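Local coordinates for protein phosphoglycolate phosphatase (Lactobacillus plantarum, PDB 2HDO) that probably hydrolyses 2-phosphoglycolate to glycolate and inorganic phosphate, as a member of the haloacid dehalogenase (HAD) family of phosphatases, at residues P20-V25 / Q43-M48; E28-A31 / P36-P39; L91-P96 / M122-V127. All blocks are in the same frame, centred on the assembly; numbering follows the deposited sequence. Where two conformers were deposited one is given.

Interaction 1. Residues P20-V25 / Q43-M48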
loop_
_atom_site.group_PDB
_atom_site.type_symbol
_atom_site.label_atom_id
_atom_site.label_comp_id
_atom_site.label_asym_id
_atom_site.label_seq_id
_atom_site.Cartn_x
_atom_site.Cartn_y
_atom_site.Cartn_z
ATOM N N PRO A 20 4.562 -12.644 -1.173
ATOM C CA PRO A 20 4.377 -14.089 -1.408
ATOM C C PRO A 20 2.957 -14.504 -1.831
ATOM O O PRO A 20 2.796 -15.237 -2.811
ATOM C CB PRO A 20 4.779 -14.707 -0.084
ATOM C CG PRO A 20 5.771 -13.744 0.489
ATOM C CD PRO A 20 5.203 -12.376 0.121
ATOM N N ALA A 21 1.939 -14.054 -1.105
ATOM C CA ALA A 21 0.528 -14.359 -1.462
ATOM C C ALA A 21 0.173 -13.795 -2.838
ATOM O O ALA A 21 -0.433 -14.490 -3.666
ATOM C CB ALA A 21 -0.439 -13.866 -0.403
ATOM N N TYR A 22 0.613 -12.563 -3.112
ATOM C CA TYR A 22 0.420 -11.955 -4.428
ATOM C C TYR A 22 0.950 -12.841 -5.535
ATOM O O TYR A 22 0.319 -13.000 -6.587
ATOM C CB TYR A 22 1.144 -10.607 -4.460
ATOM C CG TYR A 22 1.288 -9.984 -5.836
ATOM C CD1 TYR A 22 0.282 -9.191 -6.351
ATOM C CD2 TYR A 22 2.449 -10.157 -6.597
ATOM C CE1 TYR A 22 0.401 -8.605 -7.581
ATOM C CE2 TYR A 22 2.576 -9.587 -7.862
ATOM C CZ TYR A 22 1.552 -8.810 -8.336
ATOM O OH TYR A 22 1.658 -8.224 -9.564
ATOM N N THR A 23 2.132 -13.374 -5.296
ATOM C CA THR A 23 2.789 -14.194 -6.286
ATOM C C THR A 23 1.933 -15.413 -6.614
ATOM O O THR A 23 1.701 -15.720 -7.767
ATOM C CB THR A 23 4.223 -14.576 -5.865
ATOM O OG1 THR A 23 4.988 -13.369 -5.692
ATOM C CG2 THR A 23 4.852 -15.477 -6.945
ATOM N N THR A 24 1.499 -16.125 -5.575
ATOM C CA THR A 24 0.675 -17.333 -5.718
ATOM C C THR A 24 -0.634 -17.000 -6.472
ATOM O O THR A 24 -1.050 -17.677 -7.379
ATOM C CB THR A 24 0.346 -17.885 -4.305
ATOM O OG1 THR A 24 1.563 -18.296 -3.660
ATOM C CG2 THR A 24 -0.615 -19.066 -4.333
ATOM N N VAL A 25 -1.253 -15.900 -6.104
ATOM C CA VAL A 25 -2.551 -15.553 -6.639
ATOM C C VAL A 25 -2.380 -15.144 -8.095
ATOM O O VAL A 25 -3.097 -15.610 -8.959
ATOM C CB VAL A 25 -3.195 -14.416 -5.843
ATOM C CG1 VAL A 25 -4.453 -13.924 -6.580
ATOM C CG2 VAL A 25 -3.514 -14.855 -4.392
ATOM N N GLN A 43 8.348 -9.839 -8.640
ATOM C CA GLN A 43 9.075 -8.723 -8.024
ATOM C C GLN A 43 8.825 -7.406 -8.751
ATOM O O GLN A 43 8.618 -6.359 -8.120
ATOM C CB GLN A 43 10.586 -9.027 -7.970
ATOM C CG GLN A 43 11.495 -7.836 -7.602
ATOM C CD GLN A 43 12.784 -8.258 -6.878
ATOM N N LYS A 44 8.846 -7.458 -10.070
ATOM C CA LYS A 44 8.633 -6.273 -10.903
ATOM C C LYS A 44 7.235 -5.711 -10.759
ATOM O O LYS A 44 7.064 -4.484 -10.631
ATOM C CB LYS A 44 8.890 -6.623 -12.365
ATOM C CG LYS A 44 8.574 -5.554 -13.348
ATOM C CD LYS A 44 9.125 -5.888 -14.753
ATOM N N THR A 45 6.217 -6.579 -10.779
ATOM C CA THR A 45 4.823 -6.104 -10.859
ATOM C C THR A 45 4.166 -5.829 -9.502
ATOM O O THR A 45 3.198 -5.060 -9.425
ATOM C CB THR A 45 3.918 -7.048 -11.684
ATOM O OG1 THR A 45 3.900 -8.341 -11.067
ATOM C CG2 THR A 45 4.459 -7.181 -13.087
ATOM N N PHE A 46 4.693 -6.391 -8.430
ATOM C CA PHE A 46 4.072 -6.247 -7.130
ATOM C C PHE A 46 3.766 -4.811 -6.714
ATOM O O PHE A 46 2.683 -4.532 -6.244
ATOM C CB PHE A 46 4.912 -6.935 -6.039
ATOM C CG PHE A 46 4.411 -6.683 -4.620
ATOM C CD1 PHE A 46 3.278 -7.282 -4.177
ATOM C CD2 PHE A 46 5.148 -5.916 -3.720
ATOM C CE1 PHE A 46 2.823 -7.106 -2.860
ATOM C CE2 PHE A 46 4.702 -5.727 -2.451
ATOM C CZ PHE A 46 3.546 -6.333 -2.007
ATOM N N PRO A 47 4.744 -3.892 -6.846
ATOM C CA PRO A 47 4.504 -2.507 -6.428
ATOM C C PRO A 47 3.707 -1.632 -7.424
ATOM O O PRO A 47 3.430 -0.441 -7.144
ATOM C CB PRO A 47 5.917 -1.951 -6.303
ATOM C CG PRO A 47 6.704 -2.708 -7.254
ATOM C CD PRO A 47 6.120 -4.095 -7.300
HETATM N N MSE A 48 3.371 -2.187 -8.583
HETATM C CA MSE A 48 2.709 -1.437 -9.636
HETATM C C MSE A 48 1.193 -1.308 -9.396
HETATM O O MSE A 48 0.559 -2.200 -8.818
HETATM C CB MSE A 48 2.916 -2.130 -10.982
HETATM C CG MSE A 48 4.339 -2.176 -11.438
HETATM SE SE MSE A 48 4.448 -2.992 -13.226
HETATM C CE MSE A 48 6.288 -2.624 -13.658
#
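Thr45 OG1 is gripped by two partners: Tyr22 OH gives it a hydrogen bond at 2.7 Å, and it is also hydrogen-bonded to the backbone oxygen of Gln41, one turn back on its own helix. Because that carbonyl can only accept, the threonine hydroxyl uses its proton there and takes the tyrosine's in return. The bond ties helix 19-31 to the end of helix 39-45 in the helical insert that follows the first strand of the sheet, consistent with the C1-type cap of HAD phosphatases. Tyr22 reaches across because its ring leaves the helix with CG anti to the backbone N (chi1 168°), and Thr45 OG1 lies near the ring plane, at its phenolic end.

One face of the same ring is covered by Phe46. The two rings form a T-shaped (edge-to-face) pair, with centroids 5.4 Å apart and planes at 72°, in which the edge of Phe46 points at the tyrosine face. Phe46 CA sits over that face too, 4.1 Å from the Tyr22 ring centroid, as a CH-pi contact. Tyr22 is thus held at its hydroxyl and against one face, while Tyr71 of helix 64-75 adds a further neighbour. A phenylalanine in place of Tyr22 would probably leave the buried Thr45 hydroxyl without its donor and the two helices without this polar tie.

From Thr45 to Met48 the chain makes a type I turn, closed by a bond from Met48 N to Thr45 O of 3.0 Å. Phe46, within this turn, also touches Ser18, Gln19 and the DxDx(T/V)-type motif that probably marks the active site. Its own ring meets Tyr22 near the inner end, where Phe46 CD1 lies 3.7 Å from Tyr22 CG.

Interaction 2. Residues E28-A31 / P36-P39; sequences EVLA and PFSP
Leu30 meets Phe37 where the C-terminal part of helix 19-31 faces the chain returning toward helix 39-45. Along the helical segment, Glu28 and Val29 lean instead on helix 64-75, Glu28 against Val74 and Val29 against Phe67 and Gln70. Leu30 comes next and makes the contact through one branch: its CD1 methyl presses on the ring at Phe37 CD1, 3.3 Å away, with Phe37 CG at 3.6 Å. The same methyl reaches back to Phe37 CB at 3.8 Å, which places it beside the root of the aromatic side chain. Such a short carbon-carbon approach marks tight packing. Leu30 CG stands beside the backbone N and anti to the carbonyl carbon (chi1 -78°), which directs the isobutyl group toward the returning chain. Pro36 adds a looser touch, its carbonyl oxygen 4.1 Å from Leu30 CD1.

Phe37 is a buried hub. Besides Leu30, its side chain touches Tyr22 and Met26 on helix 19-31, Ala42 and Thr45 on helix 39-45, and Leu57 in a loop. Its backbone oxygen is hydrogen-bonded to Arg27 NH2, a polar tie back to the first helix. Immediately afterwards, Ser38 takes the N-cap position, its OG hydrogen-bonded to the backbone N of Gln41 as the next helix starts at Pro39. Together these features describe a helix-loop-helix connection in what is probably the alpha-helical cap of a HAD phosphatase, closed by an apolar leucine-phenylalanine contact and leading into a serine-capped helix.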
loop_
_atom_site.group_PDB
_atom_site.type_symbol
_atom_site.label_atom_id
_atom_site.label_comp_id
_atom_site.label_asym_id
_atom_site.label_seq_id
_atom_site.Cartn_x
_atom_site.Cartn_y
_atom_site.Cartn_z
ATOM N N GLU A 28 -1.856 -18.004 -10.433
ATOM C CA GLU A 28 -3.087 -18.750 -10.622
ATOM C C GLU A 28 -4.007 -18.048 -11.645
ATOM O O GLU A 28 -4.499 -18.675 -12.560
ATOM C CB GLU A 28 -3.743 -18.967 -9.246
ATOM C CG GLU A 28 -4.981 -19.817 -9.265
ATOM C CD GLU A 28 -5.568 -19.996 -7.869
ATOM O OE1 GLU A 28 -4.791 -19.835 -6.875
ATOM O OE2 GLU A 28 -6.798 -20.236 -7.752
ATOM N N VAL A 29 -4.205 -16.741 -11.495
ATOM C CA VAL A 29 -4.957 -15.962 -12.494
ATOM C C VAL A 29 -4.314 -16.027 -13.868
ATOM O O VAL A 29 -4.982 -16.248 -14.878
ATOM C CB VAL A 29 -5.202 -14.489 -12.040
ATOM C CG1 VAL A 29 -6.022 -13.728 -13.081
ATOM C CG2 VAL A 29 -5.891 -14.498 -10.697
ATOM N N LEU A 30 -3.004 -15.815 -13.920
ATOM C CA LEU A 30 -2.315 -15.773 -15.198
ATOM C C LEU A 30 -2.416 -17.062 -15.977
ATOM O O LEU A 30 -2.438 -17.050 -17.198
ATOM C CB LEU A 30 -0.841 -15.363 -15.002
ATOM C CG LEU A 30 -0.714 -13.864 -14.795
ATOM C CD1 LEU A 30 0.537 -13.553 -14.042
ATOM C CD2 LEU A 30 -0.709 -13.139 -16.105
ATOM N N ALA A 31 -2.509 -18.190 -15.288
ATOM C CA ALA A 31 -2.688 -19.470 -15.960
ATOM C C ALA A 31 -3.951 -19.479 -16.846
ATOM O O ALA A 31 -3.947 -20.088 -17.905
ATOM C CB ALA A 31 -2.740 -20.580 -14.923
ATOM N N PRO A 36 2.724 -17.838 -17.825
ATOM C CA PRO A 36 3.407 -18.172 -16.585
ATOM C C PRO A 36 3.625 -16.893 -15.783
ATOM O O PRO A 36 3.232 -15.831 -16.222
ATOM C CB PRO A 36 4.740 -18.737 -17.063
ATOM C CG PRO A 36 5.014 -18.020 -18.321
ATOM C CD PRO A 36 3.672 -17.704 -18.947
ATOM N N PHE A 37 4.245 -17.013 -14.621
ATOM C CA PHE A 37 4.561 -15.873 -13.778
ATOM C C PHE A 37 5.847 -16.202 -13.040
ATOM O O PHE A 37 5.826 -16.946 -12.068
ATOM C CB PHE A 37 3.432 -15.626 -12.789
ATOM C CG PHE A 37 3.455 -14.288 -12.147
ATOM C CD1 PHE A 37 3.617 -13.133 -12.904
ATOM C CD2 PHE A 37 3.280 -14.158 -10.781
ATOM C CE1 PHE A 37 3.562 -11.881 -12.288
ATOM C CE2 PHE A 37 3.240 -12.913 -10.177
ATOM C CZ PHE A 37 3.386 -11.778 -10.938
ATOM N N SER A 38 6.964 -15.672 -13.538
ATOM C CA SER A 38 8.253 -15.878 -12.913
ATOM C C SER A 38 8.413 -15.032 -11.646
ATOM O O SER A 38 7.735 -14.010 -11.452
ATOM C CB SER A 38 9.367 -15.510 -13.902
ATOM O OG SER A 38 9.363 -14.106 -14.183
ATOM N N PRO A 39 9.320 -15.452 -10.767
ATOM C CA PRO A 39 9.746 -14.664 -9.621
ATOM C C PRO A 39 10.171 -13.234 -9.978
ATOM O O PRO A 39 9.770 -12.280 -9.286
ATOM C CB PRO A 39 10.938 -15.454 -9.089
ATOM C CG PRO A 39 10.725 -16.813 -9.563
ATOM C CD PRO A 39 9.988 -16.765 -10.818
#

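Interaction 3. Residues L91-P96 / M122-V127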
loop_
_atom_site.group_PDB
_atom_site.type_symbol
_atom_site.label_atom_id
_atom_site.label_comp_id
_atom_site.label_asym_id
_atom_site.label_seq_id
_atom_site.Cartn_x
_atom_site.Cartn_y
_atom_site.Cartn_z
ATOM N N LEU A 91 5.018 -1.013 16.822
ATOM C CA LEU A 91 4.998 0.357 16.364
ATOM C C LEU A 91 3.686 1.015 16.739
ATOM O O LEU A 91 3.665 2.116 17.256
ATOM C CB LEU A 91 5.224 0.434 14.869
ATOM C CG LEU A 91 5.000 1.797 14.204
ATOM C CD1 LEU A 91 6.062 2.773 14.656
ATOM C CD2 LEU A 91 4.942 1.644 12.692
ATOM N N PHE A 92 2.581 0.354 16.436
ATOM C CA PHE A 92 1.274 0.927 16.679
ATOM C C PHE A 92 0.923 1.035 18.195
ATOM O O PHE A 92 0.168 1.925 18.596
ATOM C CB PHE A 92 0.220 0.191 15.823
ATOM C CG PHE A 92 0.247 0.598 14.382
ATOM C CD1 PHE A 92 -0.231 1.829 14.025
ATOM C CD2 PHE A 92 0.747 -0.225 13.401
ATOM C CE1 PHE A 92 -0.187 2.271 12.731
ATOM C CE2 PHE A 92 0.782 0.193 12.063
ATOM C CZ PHE A 92 0.324 1.432 11.719
ATOM N N GLU A 93 1.584 0.224 19.019
ATOM C CA GLU A 93 1.493 0.379 20.486
ATOM C C GLU A 93 2.209 1.626 20.981
ATOM O O GLU A 93 1.858 2.155 22.042
ATOM C CB GLU A 93 2.100 -0.817 21.228
ATOM C CG GLU A 93 1.689 -2.208 20.767
ATOM C CD GLU A 93 0.331 -2.614 21.228
ATOM O OE1 GLU A 93 -0.424 -1.725 21.673
ATOM O OE2 GLU A 93 0.021 -3.829 21.152
ATOM N N GLN A 94 3.237 2.076 20.274
ATOM C CA GLN A 94 4.105 3.140 20.779
ATOM C C GLN A 94 3.856 4.508 20.118
ATOM O O GLN A 94 4.236 5.533 20.675
ATOM C CB GLN A 94 5.570 2.761 20.563
ATOM C CG GLN A 94 6.078 1.498 21.278
ATOM C CD GLN A 94 5.966 1.558 22.776
ATOM O OE1 GLN A 94 6.198 2.604 23.398
ATOM N NE2 GLN A 94 5.611 0.425 23.381
ATOM N N LEU A 95 3.248 4.544 18.930
ATOM C CA LEU A 95 3.027 5.843 18.256
ATOM C C LEU A 95 2.182 6.771 19.167
ATOM O O LEU A 95 1.237 6.288 19.799
ATOM C CB LEU A 95 2.346 5.635 16.918
ATOM C CG LEU A 95 3.271 5.177 15.759
ATOM C CD1 LEU A 95 2.480 4.693 14.555
ATOM C CD2 LEU A 95 4.187 6.302 15.301
ATOM N N PRO A 96 2.528 8.076 19.284
ATOM C CA PRO A 96 1.758 8.984 20.126
ATOM C C PRO A 96 0.280 8.991 19.747
ATOM O O PRO A 96 -0.065 9.036 18.554
ATOM C CB PRO A 96 2.344 10.377 19.826
ATOM C CG PRO A 96 3.601 10.140 19.124
ATOM C CD PRO A 96 3.653 8.750 18.605
HETATM N N MSE A 122 -5.986 -1.751 13.545
HETATM C CA MSE A 122 -6.958 -1.024 12.738
HETATM C C MSE A 122 -7.944 -0.144 13.535
HETATM O O MSE A 122 -8.486 0.834 12.979
HETATM C CB MSE A 122 -7.713 -1.997 11.820
HETATM C CG MSE A 122 -6.810 -2.726 10.873
HETATM SE SE MSE A 122 -6.160 -1.549 9.437
HETATM C CE MSE A 122 -7.857 -1.327 8.482
HETATM N N MSE A 123 -8.176 -0.462 14.810
HETATM C CA MSE A 123 -8.986 0.381 15.687
HETATM C C MSE A 123 -8.368 1.755 15.944
HETATM O O MSE A 123 -9.055 2.650 16.442
HETATM C CB MSE A 123 -9.231 -0.309 17.028
HETATM C CG MSE A 123 -10.005 -1.615 16.916
HETATM SE SE MSE A 123 -11.823 -1.524 17.654
HETATM C CE MSE A 123 -11.326 -1.266 19.525
ATOM N N ARG A 124 -7.083 1.918 15.625
ATOM C CA ARG A 124 -6.396 3.216 15.794
ATOM C C ARG A 124 -6.447 4.095 14.550
ATOM O O ARG A 124 -5.956 5.228 14.555
ATOM C CB ARG A 124 -4.934 3.021 16.155
ATOM C CG ARG A 124 -4.720 2.227 17.411
ATOM C CD ARG A 124 -3.270 2.312 17.866
ATOM N NE ARG A 124 -3.010 1.258 18.852
ATOM C CZ ARG A 124 -3.149 1.395 20.175
ATOM N NH1 ARG A 124 -3.513 2.557 20.730
ATOM N NH2 ARG A 124 -2.900 0.353 20.958
HETATM N N MSE A 125 -6.979 3.554 13.465
HETATM C CA MSE A 125 -7.046 4.273 12.215
HETATM C C MSE A 125 -8.186 5.273 12.210
HETATM O O MSE A 125 -9.340 4.924 12.419
HETATM C CB MSE A 125 -7.135 3.320 11.003
HETATM C CG MSE A 125 -6.043 2.283 10.865
HETATM SE SE MSE A 125 -4.346 3.142 10.506
HETATM C CE MSE A 125 -3.062 1.712 10.426
ATOM N N ALA A 126 -7.838 6.519 11.943
ATOM C CA ALA A 126 -8.791 7.616 11.891
ATOM C C ALA A 126 -9.521 7.682 10.554
ATOM O O ALA A 126 -10.608 8.244 10.463
ATOM C CB ALA A 126 -8.064 8.942 12.147
ATOM N N VAL A 127 -8.893 7.144 9.515
ATOM C CA VAL A 127 -9.437 7.146 8.153
ATOM C C VAL A 127 -8.811 5.978 7.400
ATOM O O VAL A 127 -7.673 5.630 7.658
ATOM C CB VAL A 127 -9.108 8.489 7.404
ATOM C CG1 VAL A 127 -7.616 8.675 7.207
ATOM C CG2 VAL A 127 -9.835 8.564 6.077
#
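Arg124 stretches from its 3-10 turn to the last turn of helix 88-94, where Phe92 and Glu93 receive it. Its CB points toward the helix, and the chain runs extended from CG to NE. CD is the first atom to touch, 3.5 Å from Phe92 O. NE follows at 3.3 Å from the same oxygen, but the angle is too poor for a hydrogen bond: the carbonyl oxygen and Glu93 CA lie over one face of the guanidinium. CZ stands 3.7 Å from Phe92 O. At the tip, NH2 forms a salt bridge with Glu93 OE1 at 3.3 Å, the guanidinium and carboxylate planes 69° apart, so the two groups meet turned rather than flat against each other. Glu93 starts away from the partner and bends back at chi2 (-77°) to get there.

Deeper in, Met125 CE reaches Phe92 CZ at 3.6 Å. The Phe92 ring also stacks with Phe121 and meets Phe9 and Leu101, which places it in the hydrophobic layer between helix 88-94 and the parallel sheet of the Rossmann-like HAD core, of which strand 125-129 is one edge within the chain. The contact therefore pairs an apolar inside with a charged, solvent-facing outside, where the arginine's positive charge probably also suits the carbonyl oxygen of the helix's final turn.

In the fold
Interactions 1 and 2 belong to one buried cluster in the probable helical cap, with centres about 10 Å apart. Both use helix 19-31, and they meet directly: Phe37 CZ of interaction 2 lies 3.5 Å from Thr45 OG1 of interaction 1. Interaction 3 sits on the opposite side of the chain's centre, in the sheet-bearing core, its centre about 27 Å from the centre of interaction 1 and about 36 Å from that of interaction 2. Chemistry follows place. Interaction 1 combines aromatic packing with a buried hydroxyl bond, interaction 2 is purely apolar, and interaction 3, only partly buried, adds a surface salt bridge to the packing of a helix on the sheet.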